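PDB 4DQN: putative branched-chain amino acid aminotransferase IlvE from Streptococcus mutans, which probably catalyses the pyridoxal-phosphate-dependent transfer of the amino group between leucine, isoleucine or valine and 2-oxoglutarate, the last step in making branched-chain amino acids. Local coordinates for residues 66-71 / 113-118; 73-78 / 340-345; 159-164 / 293-298; 179-184 / 214-219; 221-226 / 242-247. All coordinates share one frame; numbering follows the deposited sequence.

Contact 1. Residues 66-71 / 113-118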
# COMPACT_ATOMS: atom_id res chain seq x y z
N ALA A 66 7.53 -25.58 -0.86
CA ALA A 66 8.24 -26.78 -0.43
C ALA A 66 7.78 -27.91 -1.34
O ALA A 66 6.58 -28.02 -1.63
CB ALA A 66 7.93 -27.12 1.05
N TYR A 67 8.72 -28.73 -1.78
CA TYR A 67 8.45 -29.74 -2.80
C TYR A 67 8.77 -31.11 -2.23
O TYR A 67 9.85 -31.30 -1.67
CB TYR A 67 9.36 -29.49 -4.02
CG TYR A 67 9.21 -28.12 -4.65
CD1 TYR A 67 9.89 -27.01 -4.14
CD2 TYR A 67 8.39 -27.93 -5.75
CE1 TYR A 67 9.75 -25.75 -4.71
CE2 TYR A 67 8.24 -26.68 -6.33
CZ TYR A 67 8.92 -25.59 -5.81
OH TYR A 67 8.78 -24.35 -6.39
N ARG A 68 7.86 -32.07 -2.37
CA ARG A 68 8.20 -33.45 -2.00
C ARG A 68 8.89 -34.14 -3.17
O ARG A 68 8.45 -34.04 -4.32
CB ARG A 68 6.96 -34.24 -1.56
CG ARG A 68 7.32 -35.54 -0.86
CD ARG A 68 6.09 -36.33 -0.46
NE ARG A 68 5.26 -35.61 0.52
CZ ARG A 68 5.52 -35.58 1.83
NH1 ARG A 68 6.58 -36.21 2.31
NH2 ARG A 68 4.71 -34.92 2.66
N THR A 69 9.98 -34.85 -2.88
CA THR A 69 10.76 -35.52 -3.92
C THR A 69 10.38 -37.00 -4.06
O THR A 69 9.55 -37.52 -3.31
CB THR A 69 12.27 -35.42 -3.65
OG1 THR A 69 12.59 -36.11 -2.43
CG2 THR A 69 12.70 -33.96 -3.55
N LYS A 70 11.01 -37.67 -5.02
CA LYS A 70 10.68 -39.05 -5.35
C LYS A 70 10.86 -40.03 -4.19
O LYS A 70 10.14 -41.03 -4.10
CB LYS A 70 11.51 -39.48 -6.57
CG LYS A 70 10.92 -40.62 -7.39
CD LYS A 70 11.72 -40.81 -8.69
CE LYS A 70 13.21 -40.94 -8.40
NZ LYS A 70 14.06 -40.92 -9.64
N ASP A 71 11.80 -39.76 -3.29
CA ASP A 71 12.02 -40.65 -2.14
C ASP A 71 11.19 -40.26 -0.93
O ASP A 71 11.30 -40.88 0.13
CB ASP A 71 13.51 -40.79 -1.78
CG ASP A 71 14.09 -39.55 -1.13
OD1 ASP A 71 13.43 -38.49 -1.09
OD2 ASP A 71 15.25 -39.63 -0.66
N ALA A 113 6.75 -28.83 10.66
CA ALA A 113 5.63 -28.92 11.59
C ALA A 113 4.34 -29.32 10.89
O ALA A 113 3.41 -29.84 11.51
CB ALA A 113 5.44 -27.59 12.35
N ASN A 114 4.29 -29.07 9.58
CA ASN A 114 3.11 -29.37 8.77
C ASN A 114 3.44 -30.33 7.63
O ASN A 114 2.80 -30.28 6.57
CB ASN A 114 2.54 -28.08 8.15
CG ASN A 114 2.07 -27.09 9.20
OD1 ASN A 114 1.01 -27.27 9.79
ND2 ASN A 114 2.83 -26.02 9.41
N GLU A 115 4.41 -31.22 7.83
CA GLU A 115 4.94 -32.01 6.71
C GLU A 115 3.92 -32.92 6.07
O GLU A 115 4.02 -33.26 4.88
CB GLU A 115 6.20 -32.81 7.12
CG GLU A 115 7.03 -33.24 5.90
CD GLU A 115 8.46 -33.67 6.22
OE1 GLU A 115 9.19 -32.92 6.91
OE2 GLU A 115 8.86 -34.77 5.76
N GLU A 116 2.90 -33.30 6.83
CA GLU A 116 1.89 -34.19 6.29
C GLU A 116 1.00 -33.44 5.29
O GLU A 116 0.22 -34.06 4.56
CB GLU A 116 1.10 -34.86 7.42
CG GLU A 116 0.18 -33.91 8.22
CD GLU A 116 0.89 -33.02 9.25
OE1 GLU A 116 2.14 -32.94 9.27
OE2 GLU A 116 0.18 -32.37 10.05
N TYR A 117 1.14 -32.12 5.23
CA TYR A 117 0.38 -31.34 4.24
C TYR A 117 1.18 -31.06 2.96
O TYR A 117 0.64 -30.49 2.00
CB TYR A 117 -0.12 -30.01 4.84
CG TYR A 117 -1.18 -30.20 5.89
CD1 TYR A 117 -0.84 -30.38 7.22
CD2 TYR A 117 -2.53 -30.21 5.54
CE1 TYR A 117 -1.80 -30.56 8.18
CE2 TYR A 117 -3.50 -30.38 6.51
CZ TYR A 117 -3.12 -30.56 7.82
OH TYR A 117 -4.07 -30.74 8.80
N VAL A 118 2.45 -31.43 2.95
CA VAL A 118 3.22 -31.34 1.72
C VAL A 118 2.70 -32.46 0.79
O VAL A 118 2.84 -33.64 1.12
CB VAL A 118 4.74 -31.50 1.98
CG1 VAL A 118 5.52 -31.31 0.68
CG2 VAL A 118 5.21 -30.50 3.02
O HOH W 1 5.94 -36.05 5.37

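Contact 2. Residues 73-78 / 340-345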
# COMPACT_ATOMS: atom_id res chain seq x y z
N SER A 73 11.30 -37.27 0.67
CA SER A 73 11.87 -36.13 1.38
C SER A 73 11.39 -34.80 0.77
O SER A 73 11.01 -34.75 -0.41
CB SER A 73 13.40 -36.20 1.43
OG SER A 73 13.96 -36.25 0.13
N VAL A 74 11.41 -33.75 1.58
CA VAL A 74 10.86 -32.46 1.17
C VAL A 74 11.98 -31.43 1.11
O VAL A 74 12.92 -31.48 1.90
CB VAL A 74 9.77 -32.00 2.16
CG1 VAL A 74 9.21 -30.62 1.76
CG2 VAL A 74 8.66 -33.03 2.21
N GLN A 75 11.90 -30.52 0.15
CA GLN A 75 12.95 -29.52 0.01
C GLN A 75 12.40 -28.14 -0.37
O GLN A 75 11.31 -28.02 -0.93
CB GLN A 75 13.99 -29.98 -1.03
CG GLN A 75 13.42 -30.18 -2.43
CD GLN A 75 14.38 -30.93 -3.33
OE1 GLN A 75 15.16 -31.74 -2.86
NE2 GLN A 75 14.33 -30.65 -4.64
N LEU A 76 13.17 -27.10 -0.03
CA LEU A 76 12.86 -25.74 -0.44
C LEU A 76 13.72 -25.41 -1.64
O LEU A 76 14.75 -26.05 -1.87
CB LEU A 76 13.19 -24.76 0.69
CG LEU A 76 12.31 -24.89 1.93
CD1 LEU A 76 12.85 -23.99 3.04
CD2 LEU A 76 10.85 -24.55 1.60
N PHE A 77 13.29 -24.41 -2.41
CA PHE A 77 13.97 -24.00 -3.64
C PHE A 77 14.40 -22.54 -3.53
O PHE A 77 13.56 -21.63 -3.54
CB PHE A 77 13.03 -24.21 -4.83
CG PHE A 77 13.56 -23.68 -6.14
CD1 PHE A 77 14.51 -24.41 -6.86
CD2 PHE A 77 13.11 -22.46 -6.65
CE1 PHE A 77 15.00 -23.92 -8.07
CE2 PHE A 77 13.60 -21.97 -7.86
CZ PHE A 77 14.55 -22.71 -8.57
N ARG A 78 15.71 -22.34 -3.40
CA ARG A 78 16.31 -21.01 -3.32
C ARG A 78 15.70 -20.06 -2.28
O ARG A 78 15.48 -18.89 -2.57
CB ARG A 78 16.28 -20.35 -4.72
CG ARG A 78 17.01 -21.17 -5.81
CD ARG A 78 16.80 -20.59 -7.22
NE ARG A 78 17.77 -19.64 -7.82
CZ ARG A 78 18.75 -18.98 -7.22
NH1 ARG A 78 19.00 -19.10 -5.94
NH2 ARG A 78 19.52 -18.16 -7.93
N ILE A 340 19.14 -25.91 -3.84
CA ILE A 340 18.24 -26.76 -3.09
C ILE A 340 18.58 -26.76 -1.60
O ILE A 340 19.75 -26.88 -1.23
CB ILE A 340 18.26 -28.20 -3.60
CG1 ILE A 340 17.97 -28.25 -5.11
CG2 ILE A 340 17.27 -29.06 -2.82
CD1 ILE A 340 16.66 -27.57 -5.55
N TYR A 341 17.56 -26.60 -0.77
CA TYR A 341 17.72 -26.64 0.68
C TYR A 341 16.82 -27.73 1.23
O TYR A 341 15.59 -27.55 1.31
CB TYR A 341 17.30 -25.31 1.30
CG TYR A 341 18.28 -24.18 1.14
CD1 TYR A 341 18.54 -23.62 -0.11
CD2 TYR A 341 18.92 -23.64 2.25
CE1 TYR A 341 19.42 -22.58 -0.24
CE2 TYR A 341 19.80 -22.60 2.13
CZ TYR A 341 20.05 -22.07 0.88
OH TYR A 341 20.94 -21.02 0.77
N LYS A 342 17.41 -28.86 1.59
CA LYS A 342 16.66 -29.97 2.17
C LYS A 342 16.10 -29.55 3.52
O LYS A 342 16.79 -28.92 4.32
CB LYS A 342 17.54 -31.21 2.33
CG LYS A 342 18.09 -31.74 1.02
CD LYS A 342 16.97 -31.96 0.01
CE LYS A 342 16.19 -33.23 0.30
NZ LYS A 342 15.43 -33.66 -0.91
N VAL A 343 14.85 -29.90 3.77
CA VAL A 343 14.14 -29.40 4.93
C VAL A 343 14.64 -30.01 6.25
O VAL A 343 14.58 -29.38 7.32
CB VAL A 343 12.62 -29.55 4.71
CG1 VAL A 343 11.89 -29.86 5.97
CG2 VAL A 343 12.06 -28.29 4.03
N ASP A 344 15.17 -31.22 6.16
CA ASP A 344 15.73 -31.89 7.33
C ASP A 344 17.24 -31.66 7.52
O ASP A 344 17.83 -32.21 8.45
CB ASP A 344 15.42 -33.38 7.28
CG ASP A 344 13.94 -33.66 7.40
OD1 ASP A 344 13.28 -32.98 8.23
OD2 ASP A 344 13.42 -34.53 6.67
N ASP A 345 17.84 -30.85 6.65
CA ASP A 345 19.25 -30.45 6.82
C ASP A 345 19.35 -29.17 7.63
O ASP A 345 18.34 -28.48 7.83
CB ASP A 345 19.92 -30.25 5.46
CG ASP A 345 20.29 -31.56 4.79
OD1 ASP A 345 19.87 -32.63 5.30
OD2 ASP A 345 20.99 -31.52 3.75
O HOH W 2 11.71 -34.08 4.64
O HOH W 3 14.52 -32.94 3.71

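Contact 3. Residues 159-164 / 293-298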
# COMPACT_ATOMS: atom_id res chain seq x y z
N ASN A 159 -1.23 -28.01 -8.68
CA ASN A 159 -0.38 -27.84 -9.87
C ASN A 159 -0.78 -26.62 -10.68
O ASN A 159 0.08 -25.82 -11.08
CB ASN A 159 -0.45 -29.10 -10.76
CG ASN A 159 0.53 -29.08 -11.94
OD1 ASN A 159 0.81 -28.03 -12.53
ND2 ASN A 159 1.05 -30.25 -12.29
N TYR A 160 -2.08 -26.49 -10.93
CA TYR A 160 -2.65 -25.46 -11.80
C TYR A 160 -2.48 -25.81 -13.28
O TYR A 160 -3.31 -25.43 -14.11
CB TYR A 160 -2.14 -24.05 -11.46
CG TYR A 160 -2.57 -22.95 -12.42
CD1 TYR A 160 -3.91 -22.80 -12.79
CD2 TYR A 160 -1.63 -22.05 -12.94
CE1 TYR A 160 -4.30 -21.80 -13.67
CE2 TYR A 160 -2.03 -21.04 -13.81
CZ TYR A 160 -3.36 -20.92 -14.17
OH TYR A 160 -3.74 -19.92 -15.03
N PHE A 161 -1.43 -26.55 -13.61
CA PHE A 161 -1.30 -27.12 -14.95
C PHE A 161 -1.41 -28.64 -14.94
O PHE A 161 -0.51 -29.37 -15.39
CB PHE A 161 -0.04 -26.61 -15.67
CG PHE A 161 -0.20 -25.23 -16.22
CD1 PHE A 161 -1.34 -24.89 -16.94
CD2 PHE A 161 0.75 -24.26 -15.98
CE1 PHE A 161 -1.52 -23.61 -17.43
CE2 PHE A 161 0.59 -22.97 -16.46
CZ PHE A 161 -0.55 -22.64 -17.19
N LYS A 162 -2.54 -29.11 -14.41
CA LYS A 162 -2.97 -30.48 -14.59
C LYS A 162 -3.76 -30.54 -15.90
O LYS A 162 -4.86 -29.99 -16.01
CB LYS A 162 -3.79 -30.97 -13.40
CG LYS A 162 -4.09 -32.47 -13.44
CD LYS A 162 -2.96 -33.24 -14.14
CE LYS A 162 -3.41 -34.62 -14.57
NZ LYS A 162 -2.70 -35.69 -13.81
N GLY A 163 -3.18 -31.20 -16.89
CA GLY A 163 -3.66 -31.15 -18.25
C GLY A 163 -2.53 -30.64 -19.13
O GLY A 163 -2.67 -30.52 -20.35
N GLY A 164 -1.39 -30.35 -18.49
CA GLY A 164 -0.24 -29.80 -19.18
C GLY A 164 -0.26 -28.28 -19.19
O GLY A 164 -1.26 -27.66 -18.80
N ILE A 293 5.52 -21.17 -14.81
CA ILE A 293 5.39 -20.45 -16.07
C ILE A 293 3.94 -20.47 -16.53
O ILE A 293 3.32 -21.54 -16.59
CB ILE A 293 6.31 -21.02 -17.18
CG1 ILE A 293 7.78 -20.79 -16.81
CG2 ILE A 293 5.99 -20.36 -18.54
CD1 ILE A 293 8.78 -21.50 -17.71
N SER A 294 3.39 -19.29 -16.81
CA SER A 294 2.08 -19.19 -17.44
C SER A 294 2.31 -18.76 -18.88
O SER A 294 2.60 -17.60 -19.13
CB SER A 294 1.20 -18.16 -16.74
OG SER A 294 1.04 -18.46 -15.36
N PRO A 295 2.19 -19.70 -19.83
CA PRO A 295 2.39 -19.37 -21.25
C PRO A 295 1.38 -18.32 -21.71
O PRO A 295 0.20 -18.39 -21.34
CB PRO A 295 2.11 -20.70 -21.96
CG PRO A 295 2.35 -21.77 -20.90
CD PRO A 295 1.86 -21.13 -19.63
N ILE A 296 1.84 -17.34 -22.47
CA ILE A 296 0.92 -16.33 -22.98
C ILE A 296 0.48 -16.73 -24.38
O ILE A 296 1.32 -16.96 -25.26
CB ILE A 296 1.56 -14.92 -22.97
CG1 ILE A 296 1.77 -14.45 -21.53
CG2 ILE A 296 0.69 -13.92 -23.74
CD1 ILE A 296 2.70 -13.25 -21.37
N GLY A 297 -0.83 -16.85 -24.58
CA GLY A 297 -1.38 -17.11 -25.90
C GLY A 297 -1.33 -15.81 -26.67
O GLY A 297 -0.49 -15.62 -27.56
N GLY A 298 -2.21 -14.89 -26.30
CA GLY A 298 -2.27 -13.59 -26.94
C GLY A 298 -2.31 -12.44 -25.95
O GLY A 298 -2.72 -12.60 -24.80

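Contact 4. Residues 179-184 / 214-219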
# COMPACT_ATOMS: atom_id res chain seq x y z
N ALA A 179 2.50 0.55 -9.89
CA ALA A 179 3.56 1.25 -9.16
C ALA A 179 4.01 2.53 -9.85
O ALA A 179 3.88 2.68 -11.08
CB ALA A 179 4.74 0.32 -8.95
N ALA A 180 4.55 3.46 -9.05
CA ALA A 180 5.11 4.72 -9.55
C ALA A 180 6.52 4.50 -10.08
O ALA A 180 7.15 3.49 -9.74
CB ALA A 180 5.13 5.74 -8.42
N PRO A 181 7.04 5.44 -10.90
CA PRO A 181 8.43 5.32 -11.38
C PRO A 181 9.45 5.27 -10.23
O PRO A 181 10.41 4.49 -10.30
CB PRO A 181 8.64 6.58 -12.22
CG PRO A 181 7.25 6.93 -12.71
CD PRO A 181 6.33 6.55 -11.57
N HIS A 182 9.25 6.08 -9.20
CA HIS A 182 10.09 6.04 -8.01
C HIS A 182 9.26 5.68 -6.77
O HIS A 182 9.41 6.30 -5.71
CB HIS A 182 10.79 7.38 -7.80
CG HIS A 182 11.73 7.75 -8.90
ND1 HIS A 182 11.74 9.01 -9.47
CD2 HIS A 182 12.68 7.03 -9.54
CE1 HIS A 182 12.67 9.05 -10.42
NE2 HIS A 182 13.25 7.86 -10.49
N GLY A 183 8.39 4.68 -6.91
CA GLY A 183 7.53 4.23 -5.83
C GLY A 183 8.07 2.95 -5.21
O GLY A 183 9.29 2.79 -5.04
N THR A 184 7.16 2.02 -4.89
CA THR A 184 7.53 0.79 -4.19
C THR A 184 7.45 -0.45 -5.08
O THR A 184 7.35 -1.57 -4.58
CB THR A 184 6.64 0.57 -2.94
OG1 THR A 184 5.26 0.62 -3.32
CG2 THR A 184 6.93 1.65 -1.90
N LEU A 214 2.61 -1.47 -18.27
CA LEU A 214 3.75 -0.87 -18.97
C LEU A 214 4.45 0.09 -18.03
O LEU A 214 3.95 0.38 -16.94
CB LEU A 214 3.30 -0.15 -20.24
CG LEU A 214 2.42 -0.95 -21.20
CD1 LEU A 214 2.27 -0.22 -22.52
CD2 LEU A 214 3.01 -2.35 -21.40
N ASP A 215 5.62 0.58 -18.44
CA ASP A 215 6.40 1.47 -17.58
C ASP A 215 5.59 2.73 -17.29
O ASP A 215 5.00 3.32 -18.19
CB ASP A 215 7.77 1.79 -18.21
CG ASP A 215 7.67 2.71 -19.40
OD1 ASP A 215 7.27 2.23 -20.48
OD2 ASP A 215 8.00 3.91 -19.25
N PRO A 216 5.51 3.12 -16.00
CA PRO A 216 4.61 4.21 -15.60
C PRO A 216 5.01 5.58 -16.15
O PRO A 216 4.13 6.43 -16.33
CB PRO A 216 4.68 4.20 -14.07
CG PRO A 216 5.95 3.45 -13.73
CD PRO A 216 6.14 2.45 -14.84
N ALA A 217 6.30 5.80 -16.42
CA ALA A 217 6.75 7.07 -16.97
C ALA A 217 6.23 7.30 -18.39
O ALA A 217 5.57 8.31 -18.66
CB ALA A 217 8.27 7.16 -16.95
N THR A 218 6.54 6.37 -19.28
CA THR A 218 6.29 6.58 -20.71
C THR A 218 5.25 5.63 -21.33
O THR A 218 4.75 5.91 -22.43
CB THR A 218 7.61 6.49 -21.51
OG1 THR A 218 8.01 5.12 -21.63
CG2 THR A 218 8.71 7.25 -20.79
N HIS A 219 4.94 4.53 -20.65
CA HIS A 219 4.01 3.52 -21.17
C HIS A 219 4.40 3.07 -22.58
O HIS A 219 3.59 3.11 -23.50
CB HIS A 219 2.56 4.03 -21.12
CG HIS A 219 1.94 3.92 -19.76
ND1 HIS A 219 0.91 3.04 -19.48
CD2 HIS A 219 2.22 4.55 -18.60
CE1 HIS A 219 0.58 3.14 -18.21
NE2 HIS A 219 1.36 4.05 -17.65

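Contact 5. Residues 221-226 / 242-247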
# COMPACT_ATOMS: atom_id res chain seq x y z
N LYS A 221 7.15 0.40 -22.64
CA LYS A 221 7.90 -0.82 -22.37
C LYS A 221 7.15 -1.66 -21.35
O LYS A 221 6.50 -1.13 -20.45
CB LYS A 221 9.28 -0.47 -21.81
CG LYS A 221 10.11 0.43 -22.70
CD LYS A 221 11.33 0.96 -21.96
CE LYS A 221 10.90 1.70 -20.70
NZ LYS A 221 12.05 2.16 -19.86
N ILE A 222 7.23 -2.98 -21.50
CA ILE A 222 6.55 -3.90 -20.60
C ILE A 222 7.25 -3.96 -19.25
O ILE A 222 8.49 -4.02 -19.18
CB ILE A 222 6.46 -5.32 -21.20
CG1 ILE A 222 5.52 -5.32 -22.41
CG2 ILE A 222 5.97 -6.33 -20.17
CD1 ILE A 222 5.39 -6.69 -23.08
N GLU A 223 6.47 -3.91 -18.18
CA GLU A 223 7.00 -4.04 -16.83
C GLU A 223 6.79 -5.45 -16.32
O GLU A 223 7.74 -6.21 -16.11
CB GLU A 223 6.31 -3.07 -15.90
CG GLU A 223 6.63 -1.62 -16.17
CD GLU A 223 7.65 -1.06 -15.22
OE1 GLU A 223 7.34 -0.98 -14.01
OE2 GLU A 223 8.75 -0.71 -15.67
N GLU A 224 5.52 -5.79 -16.09
CA GLU A 224 5.19 -7.11 -15.57
C GLU A 224 3.75 -7.55 -15.87
O GLU A 224 2.91 -6.74 -16.29
CB GLU A 224 5.52 -7.21 -14.07
CG GLU A 224 5.03 -6.05 -13.21
CD GLU A 224 5.64 -6.08 -11.81
OE1 GLU A 224 6.88 -6.11 -11.70
OE2 GLU A 224 4.88 -6.10 -10.83
N VAL A 225 3.50 -8.84 -15.63
CA VAL A 225 2.24 -9.49 -15.93
C VAL A 225 1.54 -9.79 -14.61
O VAL A 225 1.81 -10.81 -13.97
CB VAL A 225 2.49 -10.81 -16.68
CG1 VAL A 225 1.20 -11.37 -17.27
CG2 VAL A 225 3.55 -10.61 -17.77
N GLY A 226 0.63 -8.90 -14.21
CA GLY A 226 0.07 -8.95 -12.87
C GLY A 226 1.22 -8.80 -11.90
O GLY A 226 1.98 -7.82 -11.97
N PRO A 242 12.05 -8.05 -19.02
CA PRO A 242 12.15 -6.62 -18.71
C PRO A 242 13.02 -6.31 -17.50
O PRO A 242 13.02 -7.03 -16.49
CB PRO A 242 10.69 -6.24 -18.40
CG PRO A 242 9.89 -7.20 -19.22
CD PRO A 242 10.65 -8.50 -19.13
N LEU A 243 13.77 -5.22 -17.61
CA LEU A 243 14.50 -4.69 -16.47
C LEU A 243 14.08 -3.25 -16.20
O LEU A 243 14.32 -2.35 -17.00
CB LEU A 243 16.00 -4.74 -16.74
CG LEU A 243 16.89 -4.09 -15.69
CD1 LEU A 243 16.53 -4.54 -14.26
CD2 LEU A 243 18.34 -4.40 -16.02
N SER A 244 13.46 -3.04 -15.05
CA SER A 244 13.13 -1.69 -14.61
C SER A 244 13.27 -1.64 -13.10
O SER A 244 13.14 -2.67 -12.44
CB SER A 244 11.70 -1.32 -15.02
OG SER A 244 11.08 -0.49 -14.04
N PRO A 245 13.55 -0.45 -12.56
CA PRO A 245 13.63 -0.25 -11.10
C PRO A 245 12.24 -0.19 -10.48
O PRO A 245 12.12 0.06 -9.27
CB PRO A 245 14.29 1.12 -10.98
CG PRO A 245 13.87 1.85 -12.23
CD PRO A 245 13.85 0.80 -13.30
N SER A 246 11.21 -0.40 -11.30
CA SER A 246 9.82 -0.31 -10.87
C SER A 246 9.21 -1.72 -10.87
O SER A 246 8.04 -1.93 -10.51
CB SER A 246 9.04 0.62 -11.83
OG SER A 246 7.66 0.65 -11.52
N ILE A 247 10.03 -2.69 -11.25
CA ILE A 247 9.60 -4.08 -11.38
C ILE A 247 10.05 -4.93 -10.18
O ILE A 247 11.16 -4.76 -9.67
CB ILE A 247 10.20 -4.69 -12.69
CG1 ILE A 247 9.48 -4.11 -13.92
CG2 ILE A 247 10.15 -6.21 -12.69
CD1 ILE A 247 10.18 -4.45 -15.23

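Contact 1. Residues 66-71 / 113-118
Arg68 reaches from the end of strand 59-68 to the backbone at the end of the 3-10 turn 115-117. The guanidinium group meets Val118 O with its edge: NE and NH2 both point at that one oxygen, which lies almost exactly in the guanidinium plane. The NH2 bond is the shorter and straighter, 2.7 Å from Arg68 NH2 to Val118 O with an N-H...O angle of 159°, whereas Arg68 NE stands 3.2 Å from the same oxygen, well above the carbonyl plane. A weak third bond runs from Arg68 NH2 to Glu115 O, 2.9 Å but strongly bent. The side chain gets there by leaving the backbone with CG opposite N (chi1 -166°) and then bending at chi3, which swings the flat end across Val118.

The apolar part is smaller: Val118 CG1 lies alongside the strand, 4.0 Å from Arg68 CB. The carbonyl bond also brings Val118 CB close to Arg68 NH2. Glu115 approaches the guanidinium but does not form a salt bridge; a water bridges the gap, accepting from Arg68 NH1 at 3.1 Å and donating to Glu115 OE2. Arg68 NH1 also bonds to Gly72 O, and NE to Pro119 O, so the group is fixed in rotation from several directions.

Val118 and Ala66 both pack on Val111 of helix 100-113. An arginine side chain thus binds side-on to a backbone carbonyl at the exit of the turn after that helix, tying it to a strand of the seven-stranded antiparallel sheet.

Contact 2. Residues 73-78 / 340-345
Leu76 and Tyr341 form the hydrogen-bonded pair at the middle of this antiparallel ladder, flanked by the non-hydrogen-bonded pairs Gln75 with Lys342 and Phe77 with Ile340. The central bonds are nearly straight: Leu76 N to Tyr341 O is 2.8 Å and Tyr341 N to Leu76 O is 3.1 Å. Val343 N continues the ladder to Val74 O.

This ladder is the tight part, with apolar contacts on both faces. On one, Leu76 CG rests 4.0 Å from Val343 CG2 and Leu76 CB backs onto Tyr341 CB. On the other, Ile340 CG2 presses against the flat amide of Gln75, 3.5 Å from Gln75 CD, and Ile340 CD1 comes to the edge of the Phe77 ring, while Arg78 CG covers one face of that ring.

Toward Ser73 the contact becomes polar and wetter. Lys342 folds back on itself, bent at chi2 (-52°) and chi3 (-78°), and this brings NZ to 2.7 Å from Gln75 OE1 and 3.2 Å from Ser73 OG. Ser73 OG is also bonded to Asp71, so the ammonium probably feels that carboxylate as well. Two waters fill in beside exposed Asp344: one links Val74 N to Asp344 OD2, the other Val74 O to Asp344 N.

Strand 340-342 is the outermost strand of the sheet within this chain, with 74-77 between it and 59-68. Helix 316-329 packs on Phe77 and Ile340, and helix 100-113 on Val74, Tyr341 and Val343.

Contact 3. Residues 159-164 / 293-298
The Phe161 ring turns its edge to the strand 292-301: Ile293 O and Ser294 CA both lie near the ring plane, at the CE2 corner. One face of the ring is covered by its neighbour Tyr160, whose CD2 sits 4.3 Å above the plane and offset toward the rim. Pro295 meets the ring obliquely, its CD 3.7 Å from Phe161 CZ. The Tyr160 ring likewise presents an edge, with Ser294 OG near its plane and 4.3 Å from Tyr160 CE2.

The two aromatic residues belong to the connection between strands 147-157 and 168-172, which leads from the antiparallel sheet into the mixed sheet of this class-IV aminotransferase. The connection folds into two turns that share Phe161. First comes an Asx turn, in which Asn159 OD1 accepts from Phe161 N at 2.9 Å, the donor standing above the carbonyl plane. A type II beta turn from Phe161 to Gly164 follows, closed by a weak backbone bond. With chi1 at -78°, Phe161 CG lies opposite its carbonyl carbon, and the ring extends from these turns toward Pro295.

On the strand side the backbone is already engaged within the sheet: Ser294 pairs with Ala286 and Pro295 with Thr168. Ile293 directs the end of its side chain away from the loop, onto Phe231 and helix 316-329, and offers the aromatic ring its carbonyl. The closest approach of the whole contact is there, with Phe161 CE2 3.1 Å from Ile293 O.

Contact 4. Residues 179-184 / 214-219
Ring closure holds phi at -58° in Pro181 and -67° in Pro216, with the rings puckered C-gamma exo and C-gamma endo respectively, and each ring lies on the side where the two loops meet. Pro181 is the second residue of a type I beta turn from Ala180 to Gly183, in the loop between strand 168-172 and helix 190-205. Pro216 is the second residue of the other bend, an Asx motif headed by Asp215 in the connection between strands 211-214 and 222-225.

The rings slide past each other in opposite directions, with Pro181 CD 3.8 Å from Pro216 CG. Pro216 also lies over the chain ahead of Pro181, its CG 3.6 Å from Pro181 N. Ala217 adds a looser touch, CB to Pro181 CG at 4.4 Å.

Asp215 holds its loop in shape. OD2 takes the Thr218 hydroxyl on its syn lone pair at 2.7 Å and Thr218 N from above the carboxylate plane, while OD1 accepts from the backbone of Thr220 and Lys221. The other loop runs along the dimer interface: His182 N bonds to Asp177 of the second subunit, and Pro181 packs on that same aspartate. The closest approach is that of Ala179 O, 3.4 Å from both CB and CG of Pro216.

Contact 5. Residues 221-226 / 242-247
Glu223 spreads its carboxylate between two serines. Ser246 OG donates to Glu223 OE1 at 3.0 Å and Ser244 OG to Glu223 OE2 at 2.9 Å, each on the syn side of its oxygen and about 20° or less out of the carboxylate plane. Ile247 crosses the glutamate side chain obliquely, its CG1 3.8 Å from Glu223 CD, and its CD1 reaches Glu223 O at 3.1 Å. Pro242 CB closes the other end, 3.2 Å from Ile222 O.

The glutamate arrives with CG opposite its carbonyl carbon (chi1 -69°) and a sharp bend at chi2. Its backbone belongs to a classic beta bulge, Glu223 and Glu224 both facing Tyr213. Each serine is positioned in turn: Ser244 OG accepts from Ser246 N at 2.7 Å, an ST turn inside the type I turn Ser244 to Ile247. Glu224 OE1 lies against Ile247 CA but takes its hydrogen bond from Leu248 N; its OE2 has a weak, long ion pair with Arg178.

Both Glu223 oxygens are thus supplied with hydroxyl protons in a buried setting. This would be expected to stabilise a negative charge there and to pin the loop leading to helix 251-262 onto the bulged strand.

How the contacts relate
Contacts 1 and 2 meet on one sheet, their centres about 10 Å apart: strands 59-68 and 74-77 are neighbours, joined by Tyr67 N to Gln75 O at 2.8 Å. Contacts 4 and 5 form a second pair, centres about 9 Å apart, linked by Asp215 N to Lys221 O at 2.8 Å, on the opposite side of the chain's centre from the first. Contact 3 shares the mixed sheet with contact 5, nearest atoms about 5 Å apart. The predicted cofactor lysine, Lys188, which carries no cofactor here, lies about 8 Å from the Glu224 side chain and about 11 Å from that of Ala179, so contacts 5 and 4 lie nearest the probable active site.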